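Local coordinates for guanine nucleotide exchange protein (Legionella pneumophila, PDB 1XSZ) that probably acts as a guanine nucleotide exchange factor for ADP-ribosylation factors, pairing a Sec7 domain with a capping domain over its active site, at residues Gln87-Gly92 and Leu136-Thr141; Val127-Asp132 and Gly171-Asp176; Lys219-Phe224 and Thr234-Ile239. One frame throughout, in Å; residues are numbered along the deposited sequence. Where two conformers were deposited one is given.

How the contacts relate
Contacts 1 and 2 both belong to the helical Sec7 domain and share helix 131-149: contact 2 holds its N-terminal end and contact 1 lies farther along it. Their centres are 13 Å apart, and they touch where Leu136 CD2 packs on Gly171 O at 3.4 Å. Along the chain their segments alternate, 87-92, 127-132, 136-141, 171-176, so 127-132 and 136-141 each pair with a different partner. Contact 3 comes later, in the C-terminal capping domain, about 39 Å from contact 1 and 42 Å from contact 2 between centres. It touches neither, its nearest atoms being about 22 Å from contact 1, and lies on helix 216-224 beside the antiparallel sheet, within the domain that covers the Sec7 active site.

Contact 1: residues Gln87-Gly92 and Leu136-Thr141; sequences QSFVEG and LLAFQT
Phe89 and Leu137 form the centre of a buried, apolar helix-to-helix contact in the Sec7 domain, where the first turn of helix 89-98 packs on the first half of helix 131-149. In the conformer of Leu137 given here, one of two modelled, the CD2 methyl sits squarely over one face of the Phe89 ring, a CH-pi contact 3.6 Å from the centroid and only 7° off the normal. The ring reaches across because CG lies anti to the backbone N of Phe89 (chi1 178°). In that same conformer Phe89 CZ comes within 3.6 Å of Leu137 CB, while Ala138 N and Thr141 OG1 lie near the ring plane at its edge. The Sec7 domain is all-helical, and this contact packs two of its helices; a third, 179-191, adds Leu185, which touches Val90, Leu137 and Thr141, and Tyr120 meets Phe89 edge-to-face. Thr141 satisfies its hydroxyl within its own helix, OG1 donating to Leu137 O at 2.7 Å. Leu137 O thus accepts two donors, Thr141 OG1 and Thr141 N, from opposite faces of its plane. Just before Phe89, Ser88 is the N-cap: its OG accepts from Glu91 N at 3.1 Å and also bonds Glu188.

Contact 2: residues Val127-Asp132 and Gly171-Asp176; sequences VVSNAD and GNNGGD
Backbones come closest at Ser129 and Asn173, whose CA atoms are 6.0 Å apart, where the chain leading into helix 131-149 passes a tight loop between helices 161-167 and 179-191. That loop is a type I' beta turn from Asn172 to Gly175, closed by backbone bonds in both directions between these two residues; Gly171 and Asn172 both face Gly175 in a classic beta bulge. This is a surface contact of the Sec7 domain, joining a helix start to an interhelical loop.

The clearest link across it is Ser129 N to Asn172 OD1, 3.0 Å long with an angle of 159° at the hydrogen. The donor lies in the carbonyl plane and uses a lone pair of OD1. With CG anti to the backbone N (chi1 -171°), the amide end of Asn172 comes up to Ser129. The other half of the amide is held as well: ND2 donates to Asp176 O, which lies almost in the amide plane, although the nitrogen stands well above the plane of that carbonyl. The amide's rotation is thus fixed by partners at both ends, one of them in 127-132. Val128 and Asn172 both touch Ala133 and Phe177.

Asn130 is the N-cap of helix 131-149. Its CG sits between the backbone N and the carbonyl carbon (chi1 49°), which lets OD1 accept from Ala133 N. A water also donates to Asn130 OD1 at 2.9 Å, and the same water accepts a weak bond from Asn173 N at 3.0 Å.

Contact 3: residues Lys219-Phe224 and Thr234-Ile239; sequences KKLDSF and TVFPGI
Lys220 is the first residue of 219-224 to touch the 234-239 loop, and its CA comes within 5.6 Å of that of Val235. The lysine lays its aliphatic chain alongside the loop, with CD 3.6 Å from Thr234 O, and then carries NZ off from it. Its CB and carbonyl O both border Val235, the residue most deeply engaged on the loop side. Next comes Leu221, which Val235 meets through CG1, 3.8 Å from Leu221 N and 4.1 Å from Leu221 CB. Farther out, Leu221 CD1 approaches Phe236 CZ at 4.2 Å. Val235 has CG1 anti to its backbone N (chi1 179°), which spreads its two methyls along the helix: CG1 goes to Leu221, and CG2 comes within 3.8 Å of Phe224 CD2, meeting that ring obliquely. CG1 also lies over one face of its neighbour's ring, that of Phe236, offset toward the rim. No hydrogen bond crosses, so the join is apolar packing of a loop on a helix within the capping domain. Behind it lies the antiparallel sheet: Leu221 and Phe224 both rest on Ile264 of strand 260-268, Leu221 and Phe236 share Ile277 of strand 274-280, and Phe236 also reaches Ala313 of helix 306-315.

Contact 1: residues Gln87-Gly92 and Leu136-Thr141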
loop_
_atom_site.group_PDB
_atom_site.type_symbol
_atom_site.label_atom_id
_atom_site.label_comp_id
_atom_site.label_asym_id
_atom_site.label_seq_id
_atom_site.Cartn_x
_atom_site.Cartn_y
_atom_site.Cartn_z
ATOM N N GLN A 87 -14.647 -22.097 -3.991
ATOM C CA GLN A 87 -15.302 -20.836 -3.644
ATOM C C GLN A 87 -15.717 -20.038 -4.863
ATOM O O GLN A 87 -15.095 -20.129 -5.918
ATOM C CB GLN A 87 -14.364 -19.946 -2.826
ATOM C CG GLN A 87 -13.927 -20.493 -1.491
ATOM C CD GLN A 87 -13.079 -19.484 -0.739
ATOM O OE1 GLN A 87 -13.536 -18.855 0.215
ATOM N NE2 GLN A 87 -11.846 -19.309 -1.185
ATOM N N SER A 88 -16.769 -19.243 -4.697
ATOM C CA SER A 88 -17.232 -18.366 -5.763
ATOM C C SER A 88 -16.190 -17.249 -5.852
ATOM O O SER A 88 -15.295 -17.150 -5.004
ATOM C CB SER A 88 -18.587 -17.761 -5.406
ATOM O OG SER A 88 -18.449 -16.823 -4.350
ATOM N N PHE A 89 -16.307 -16.404 -6.870
ATOM C CA PHE A 89 -15.365 -15.303 -7.039
ATOM C C PHE A 89 -15.398 -14.359 -5.839
ATOM O O PHE A 89 -14.354 -14.009 -5.287
ATOM C CB PHE A 89 -15.691 -14.512 -8.307
ATOM C CG PHE A 89 -14.794 -13.326 -8.524
ATOM C CD1 PHE A 89 -13.529 -13.488 -9.075
ATOM C CD2 PHE A 89 -15.199 -12.053 -8.137
ATOM C CE1 PHE A 89 -12.672 -12.404 -9.242
ATOM C CE2 PHE A 89 -14.345 -10.958 -8.300
ATOM C CZ PHE A 89 -13.087 -11.134 -8.851
ATOM N N VAL A 90 -16.597 -13.952 -5.439
ATOM C CA VAL A 90 -16.728 -13.029 -4.322
ATOM C C VAL A 90 -16.242 -13.645 -3.022
ATOM O O VAL A 90 -15.582 -12.976 -2.235
ATOM C CB VAL A 90 -18.181 -12.529 -4.181
ATOM C CG1 VAL A 90 -18.322 -11.641 -2.950
ATOM C CG2 VAL A 90 -18.558 -11.732 -5.431
ATOM N N GLU A 91 -16.551 -14.916 -2.788
ATOM C CA GLU A 91 -16.110 -15.547 -1.549
ATOM C C GLU A 91 -14.590 -15.681 -1.531
ATOM O O GLU A 91 -13.960 -15.498 -0.490
ATOM C CB GLU A 91 -16.760 -16.919 -1.375
ATOM C CG GLU A 91 -16.482 -17.569 -0.019
ATOM C CD GLU A 91 -17.059 -16.789 1.157
ATOM O OE1 GLU A 91 -16.857 -17.224 2.311
ATOM O OE2 GLU A 91 -17.713 -15.750 0.938
ATOM N N GLY A 92 -14.000 -15.996 -2.678
ATOM C CA GLY A 92 -12.554 -16.114 -2.743
ATOM C C GLY A 92 -11.904 -14.774 -2.445
ATOM O O GLY A 92 -10.942 -14.694 -1.678
ATOM N N LEU A 136 -10.140 -6.654 -13.179
ATOM C CA LEU A 136 -11.227 -5.698 -13.352
ATOM C C LEU A 136 -12.392 -6.073 -12.432
ATOM O O LEU A 136 -12.945 -5.223 -11.733
ATOM C CB LEU A 136 -11.707 -5.680 -14.810
ATOM C CG LEU A 136 -12.983 -4.868 -15.069
ATOM C CD1 LEU A 136 -12.728 -3.396 -14.787
ATOM C CD2 LEU A 136 -13.437 -5.065 -16.508
ATOM N N LEU A 137 -12.762 -7.348 -12.432
ATOM C CA LEU A 137 -13.860 -7.815 -11.597
ATOM C C LEU A 137 -13.554 -7.571 -10.121
ATOM O O LEU A 137 -14.424 -7.144 -9.362
ATOM C CB LEU A 137 -14.097 -9.307 -11.828
ATOM C CG LEU A 137 -15.513 -9.825 -11.593
ATOM C CD1 LEU A 137 -16.481 -9.185 -12.586
ATOM C CD2 LEU A 137 -15.510 -11.331 -11.759
ATOM N N ALA A 138 -12.314 -7.844 -9.725
ATOM C CA ALA A 138 -11.903 -7.657 -8.342
ATOM C C ALA A 138 -12.000 -6.211 -7.877
ATOM O O ALA A 138 -12.622 -5.943 -6.846
ATOM C CB ALA A 138 -10.487 -8.185 -8.131
ATOM N N PHE A 139 -11.412 -5.272 -8.620
ATOM C CA PHE A 139 -11.486 -3.901 -8.144
ATOM C C PHE A 139 -12.880 -3.303 -8.305
ATOM O O PHE A 139 -13.280 -2.454 -7.513
ATOM C CB PHE A 139 -10.334 -3.028 -8.716
ATOM C CG PHE A 139 -10.513 -2.547 -10.132
ATOM C CD1 PHE A 139 -11.453 -1.572 -10.441
ATOM C CD2 PHE A 139 -9.648 -2.986 -11.137
ATOM C CE1 PHE A 139 -11.527 -1.027 -11.726
ATOM C CE2 PHE A 139 -9.715 -2.447 -12.427
ATOM C CZ PHE A 139 -10.656 -1.464 -12.717
ATOM N N GLN A 140 -13.650 -3.771 -9.285
ATOM C CA GLN A 140 -15.016 -3.282 -9.434
ATOM C C GLN A 140 -15.826 -3.777 -8.225
ATOM O O GLN A 140 -16.640 -3.040 -7.677
ATOM C CB GLN A 140 -15.645 -3.796 -10.738
ATOM C CG GLN A 140 -15.119 -3.142 -12.010
ATOM C CD GLN A 140 -15.555 -1.697 -12.163
ATOM O OE1 GLN A 140 -16.634 -1.312 -11.721
ATOM N NE2 GLN A 140 -14.725 -0.897 -12.816
ATOM N N THR A 141 -15.591 -5.018 -7.798
ATOM C CA THR A 141 -16.309 -5.564 -6.649
ATOM C C THR A 141 -15.919 -4.827 -5.369
ATOM O O THR A 141 -16.762 -4.581 -4.510
ATOM C CB THR A 141 -16.046 -7.077 -6.503
ATOM O OG1 THR A 141 -16.438 -7.737 -7.714
ATOM C CG2 THR A 141 -16.859 -7.654 -5.348
#

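Contact 2: residues Val127-Asp132 and Gly171-Asp176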
loop_
_atom_site.group_PDB
_atom_site.type_symbol
_atom_site.label_atom_id
_atom_site.label_comp_id
_atom_site.label_asym_id
_atom_site.label_seq_id
_atom_site.Cartn_x
_atom_site.Cartn_y
_atom_site.Cartn_z
ATOM N N VAL A 127 -13.924 -19.295 -15.386
ATOM C CA VAL A 127 -14.734 -18.138 -15.021
ATOM C C VAL A 127 -14.478 -16.893 -15.871
ATOM O O VAL A 127 -15.399 -16.366 -16.492
ATOM C CB VAL A 127 -14.532 -17.772 -13.535
ATOM C CG1 VAL A 127 -15.446 -16.617 -13.153
ATOM C CG2 VAL A 127 -14.815 -18.986 -12.662
ATOM N N VAL A 128 -13.235 -16.422 -15.891
ATOM C CA VAL A 128 -12.881 -15.234 -16.664
ATOM C C VAL A 128 -11.977 -15.568 -17.847
ATOM O O VAL A 128 -11.346 -16.624 -17.878
ATOM C CB VAL A 128 -12.167 -14.184 -15.781
ATOM C CG1 VAL A 128 -13.102 -13.710 -14.684
ATOM C CG2 VAL A 128 -10.907 -14.781 -15.178
ATOM N N SER A 129 -11.916 -14.661 -18.817
ATOM C CA SER A 129 -11.094 -14.864 -20.006
ATOM C C SER A 129 -9.605 -14.869 -19.669
ATOM O O SER A 129 -8.858 -15.728 -20.139
ATOM C CB SER A 129 -11.386 -13.774 -21.040
ATOM O OG SER A 129 -10.640 -13.984 -22.228
ATOM N N ASN A 130 -9.173 -13.903 -18.863
ATOM C CA ASN A 130 -7.773 -13.820 -18.460
ATOM C C ASN A 130 -7.616 -13.176 -17.087
ATOM O O ASN A 130 -8.606 -12.854 -16.428
ATOM C CB ASN A 130 -6.955 -13.040 -19.494
ATOM C CG ASN A 130 -7.595 -11.724 -19.882
ATOM O OD1 ASN A 130 -8.044 -10.957 -19.030
ATOM N ND2 ASN A 130 -7.629 -11.449 -21.178
ATOM N N ALA A 131 -6.370 -12.999 -16.658
ATOM C CA ALA A 131 -6.081 -12.403 -15.357
ATOM C C ALA A 131 -6.532 -10.949 -15.289
ATOM O O ALA A 131 -6.993 -10.486 -14.245
ATOM C CB ALA A 131 -4.590 -12.503 -15.058
ATOM N N ASP A 132 -6.392 -10.227 -16.397
ATOM C CA ASP A 132 -6.798 -8.828 -16.443
ATOM C C ASP A 132 -8.296 -8.706 -16.206
ATOM O O ASP A 132 -8.763 -7.754 -15.580
ATOM C CB ASP A 132 -6.441 -8.210 -17.796
ATOM C CG ASP A 132 -4.947 -8.171 -18.043
ATOM O OD1 ASP A 132 -4.223 -7.607 -17.197
ATOM O OD2 ASP A 132 -4.498 -8.703 -19.081
ATOM N N GLY A 171 -15.546 -5.704 -20.690
ATOM C CA GLY A 171 -14.498 -5.833 -19.693
ATOM C C GLY A 171 -13.876 -7.210 -19.578
ATOM O O GLY A 171 -12.829 -7.378 -18.950
ATOM N N ASN A 172 -14.518 -8.205 -20.180
ATOM C CA ASN A 172 -14.001 -9.564 -20.129
ATOM C C ASN A 172 -13.134 -9.830 -21.356
ATOM O O ASN A 172 -13.551 -10.512 -22.295
ATOM C CB ASN A 172 -15.162 -10.558 -20.054
ATOM C CG ASN A 172 -14.702 -11.979 -19.787
ATOM O OD1 ASN A 172 -13.609 -12.204 -19.266
ATOM N ND2 ASN A 172 -15.545 -12.946 -20.130
ATOM N N ASN A 173 -11.929 -9.265 -21.340
ATOM C CA ASN A 173 -10.973 -9.415 -22.430
ATOM C C ASN A 173 -11.595 -9.010 -23.763
ATOM O O ASN A 173 -11.457 -9.717 -24.764
ATOM C CB ASN A 173 -10.484 -10.864 -22.505
ATOM C CG ASN A 173 -9.279 -11.031 -23.415
ATOM O OD1 ASN A 173 -8.794 -12.144 -23.618
ATOM N ND2 ASN A 173 -8.787 -9.926 -23.961
ATOM N N GLY A 174 -12.277 -7.871 -23.773
ATOM C CA GLY A 174 -12.909 -7.400 -24.992
ATOM C C GLY A 174 -14.358 -7.826 -25.099
ATOM O O GLY A 174 -15.168 -7.157 -25.741
ATOM N N GLY A 175 -14.689 -8.952 -24.475
ATOM C CA GLY A 175 -16.055 -9.439 -24.507
ATOM C C GLY A 175 -16.773 -9.094 -23.218
ATOM O O GLY A 175 -16.270 -8.299 -22.424
ATOM N N ASP A 176 -17.945 -9.680 -23.002
ATOM C CA ASP A 176 -18.703 -9.407 -21.788
ATOM C C ASP A 176 -18.658 -10.581 -20.826
ATOM O O ASP A 176 -18.342 -11.710 -21.210
ATOM C CB ASP A 176 -20.174 -9.116 -22.109
ATOM C CG ASP A 176 -20.349 -7.997 -23.113
ATOM O OD1 ASP A 176 -19.572 -7.023 -23.069
ATOM O OD2 ASP A 176 -21.283 -8.092 -23.940
HETATM O O HOH W 1 -9.450 -8.515 -19.776
#

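Contact 3: residues Lys219-Phe224 and Thr234-Ile239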
loop_
_atom_site.group_PDB
_atom_site.type_symbol
_atom_site.label_atom_id
_atom_site.label_comp_id
_atom_site.label_asym_id
_atom_site.label_seq_id
_atom_site.Cartn_x
_atom_site.Cartn_y
_atom_site.Cartn_z
ATOM N N LYS A 219 -0.733 22.705 -0.117
ATOM C CA LYS A 219 -1.353 23.281 -1.306
ATOM C C LYS A 219 -0.420 23.228 -2.509
ATOM O O LYS A 219 -0.837 22.869 -3.608
ATOM C CB LYS A 219 -1.770 24.727 -1.034
ATOM C CG LYS A 219 -2.926 24.859 -0.062
ATOM C CD LYS A 219 -3.239 26.318 0.215
ATOM C CE LYS A 219 -4.451 26.465 1.114
ATOM N NZ LYS A 219 -5.679 25.938 0.459
ATOM N N LYS A 220 0.844 23.589 -2.304
ATOM C CA LYS A 220 1.813 23.560 -3.395
ATOM C C LYS A 220 2.052 22.126 -3.857
ATOM O O LYS A 220 2.215 21.858 -5.048
ATOM C CB LYS A 220 3.139 24.187 -2.955
ATOM C CG LYS A 220 3.078 25.693 -2.738
ATOM C CD LYS A 220 4.440 26.240 -2.338
ATOM C CE LYS A 220 4.417 27.758 -2.207
ATOM N NZ LYS A 220 3.447 28.215 -1.174
ATOM N N LEU A 221 2.069 21.203 -2.901
ATOM C CA LEU A 221 2.284 19.796 -3.210
ATOM C C LEU A 221 1.123 19.247 -4.033
ATOM O O LEU A 221 1.320 18.535 -5.017
ATOM C CB LEU A 221 2.412 18.996 -1.914
ATOM C CG LEU A 221 2.578 17.485 -2.069
ATOM C CD1 LEU A 221 3.857 17.177 -2.820
ATOM C CD2 LEU A 221 2.607 16.845 -0.690
ATOM N N ASP A 222 -0.089 19.591 -3.614
ATOM C CA ASP A 222 -1.291 19.138 -4.294
ATOM C C ASP A 222 -1.292 19.619 -5.745
ATOM O O ASP A 222 -1.586 18.849 -6.663
ATOM C CB ASP A 222 -2.522 19.651 -3.537
ATOM C CG ASP A 222 -3.814 19.043 -4.038
ATOM O OD1 ASP A 222 -3.780 17.904 -4.549
ATOM O OD2 ASP A 222 -4.867 19.701 -3.907
ATOM N N SER A 223 -0.952 20.889 -5.945
ATOM C CA SER A 223 -0.913 21.469 -7.283
ATOM C C SER A 223 0.189 20.846 -8.133
ATOM O O SER A 223 0.025 20.655 -9.338
ATOM C CB SER A 223 -0.695 22.982 -7.191
ATOM O OG SER A 223 -0.609 23.563 -8.480
ATOM N N PHE A 224 1.312 20.527 -7.498
ATOM C CA PHE A 224 2.445 19.931 -8.189
ATOM C C PHE A 224 2.086 18.627 -8.899
ATOM O O PHE A 224 2.684 18.283 -9.916
ATOM C CB PHE A 224 3.590 19.698 -7.196
ATOM C CG PHE A 224 4.873 19.259 -7.838
ATOM C CD1 PHE A 224 5.126 17.913 -8.080
ATOM C CD2 PHE A 224 5.830 20.198 -8.214
ATOM C CE1 PHE A 224 6.312 17.507 -8.684
ATOM C CE2 PHE A 224 7.017 19.803 -8.818
ATOM C CZ PHE A 224 7.262 18.458 -9.055
ATOM N N THR A 234 10.351 24.155 -5.410
ATOM C CA THR A 234 9.421 25.269 -5.278
ATOM C C THR A 234 8.393 24.876 -4.218
ATOM O O THR A 234 7.722 25.725 -3.636
ATOM C CB THR A 234 8.691 25.583 -6.607
ATOM O OG1 THR A 234 7.986 24.422 -7.062
ATOM C CG2 THR A 234 9.687 26.020 -7.670
ATOM N N VAL A 235 8.282 23.571 -3.978
ATOM C CA VAL A 235 7.361 23.050 -2.977
ATOM C C VAL A 235 8.136 22.861 -1.674
ATOM O O VAL A 235 7.647 23.200 -0.592
ATOM C CB VAL A 235 6.772 21.681 -3.405
ATOM C CG1 VAL A 235 5.841 21.157 -2.322
ATOM C CG2 VAL A 235 6.024 21.817 -4.727
ATOM N N PHE A 236 9.346 22.321 -1.794
ATOM C CA PHE A 236 10.213 22.070 -0.644
ATOM C C PHE A 236 11.543 22.806 -0.793
ATOM O O PHE A 236 12.526 22.237 -1.260
ATOM C CB PHE A 236 10.497 20.572 -0.506
ATOM C CG PHE A 236 9.264 19.729 -0.376
ATOM C CD1 PHE A 236 8.848 18.915 -1.426
ATOM C CD2 PHE A 236 8.514 19.750 0.795
ATOM C CE1 PHE A 236 7.700 18.133 -1.308
ATOM C CE2 PHE A 236 7.367 18.973 0.920
ATOM C CZ PHE A 236 6.959 18.163 -0.134
ATOM N N PRO A 237 11.592 24.084 -0.389
ATOM C CA PRO A 237 12.825 24.873 -0.494
ATOM C C PRO A 237 14.040 24.208 0.160
ATOM O O PRO A 237 15.171 24.377 -0.299
ATOM C CB PRO A 237 12.445 26.184 0.187
ATOM C CG PRO A 237 10.990 26.311 -0.142
ATOM C CD PRO A 237 10.486 24.911 0.122
ATOM N N GLY A 238 13.797 23.448 1.224
ATOM C CA GLY A 238 14.878 22.776 1.924
ATOM C C GLY A 238 15.753 21.872 1.073
ATOM O O GLY A 238 16.982 21.972 1.113
ATOM N N ILE A 239 15.130 20.990 0.296
ATOM C CA ILE A 239 15.871 20.059 -0.550
ATOM C C ILE A 239 16.856 20.764 -1.478
ATOM O O ILE A 239 16.834 21.989 -1.612
ATOM C CB ILE A 239 14.917 19.193 -1.397
ATOM C CG1 ILE A 239 14.122 20.075 -2.358
ATOM C CG2 ILE A 239 13.982 18.414 -0.481
ATOM C CD1 ILE A 239 13.171 19.311 -3.247
#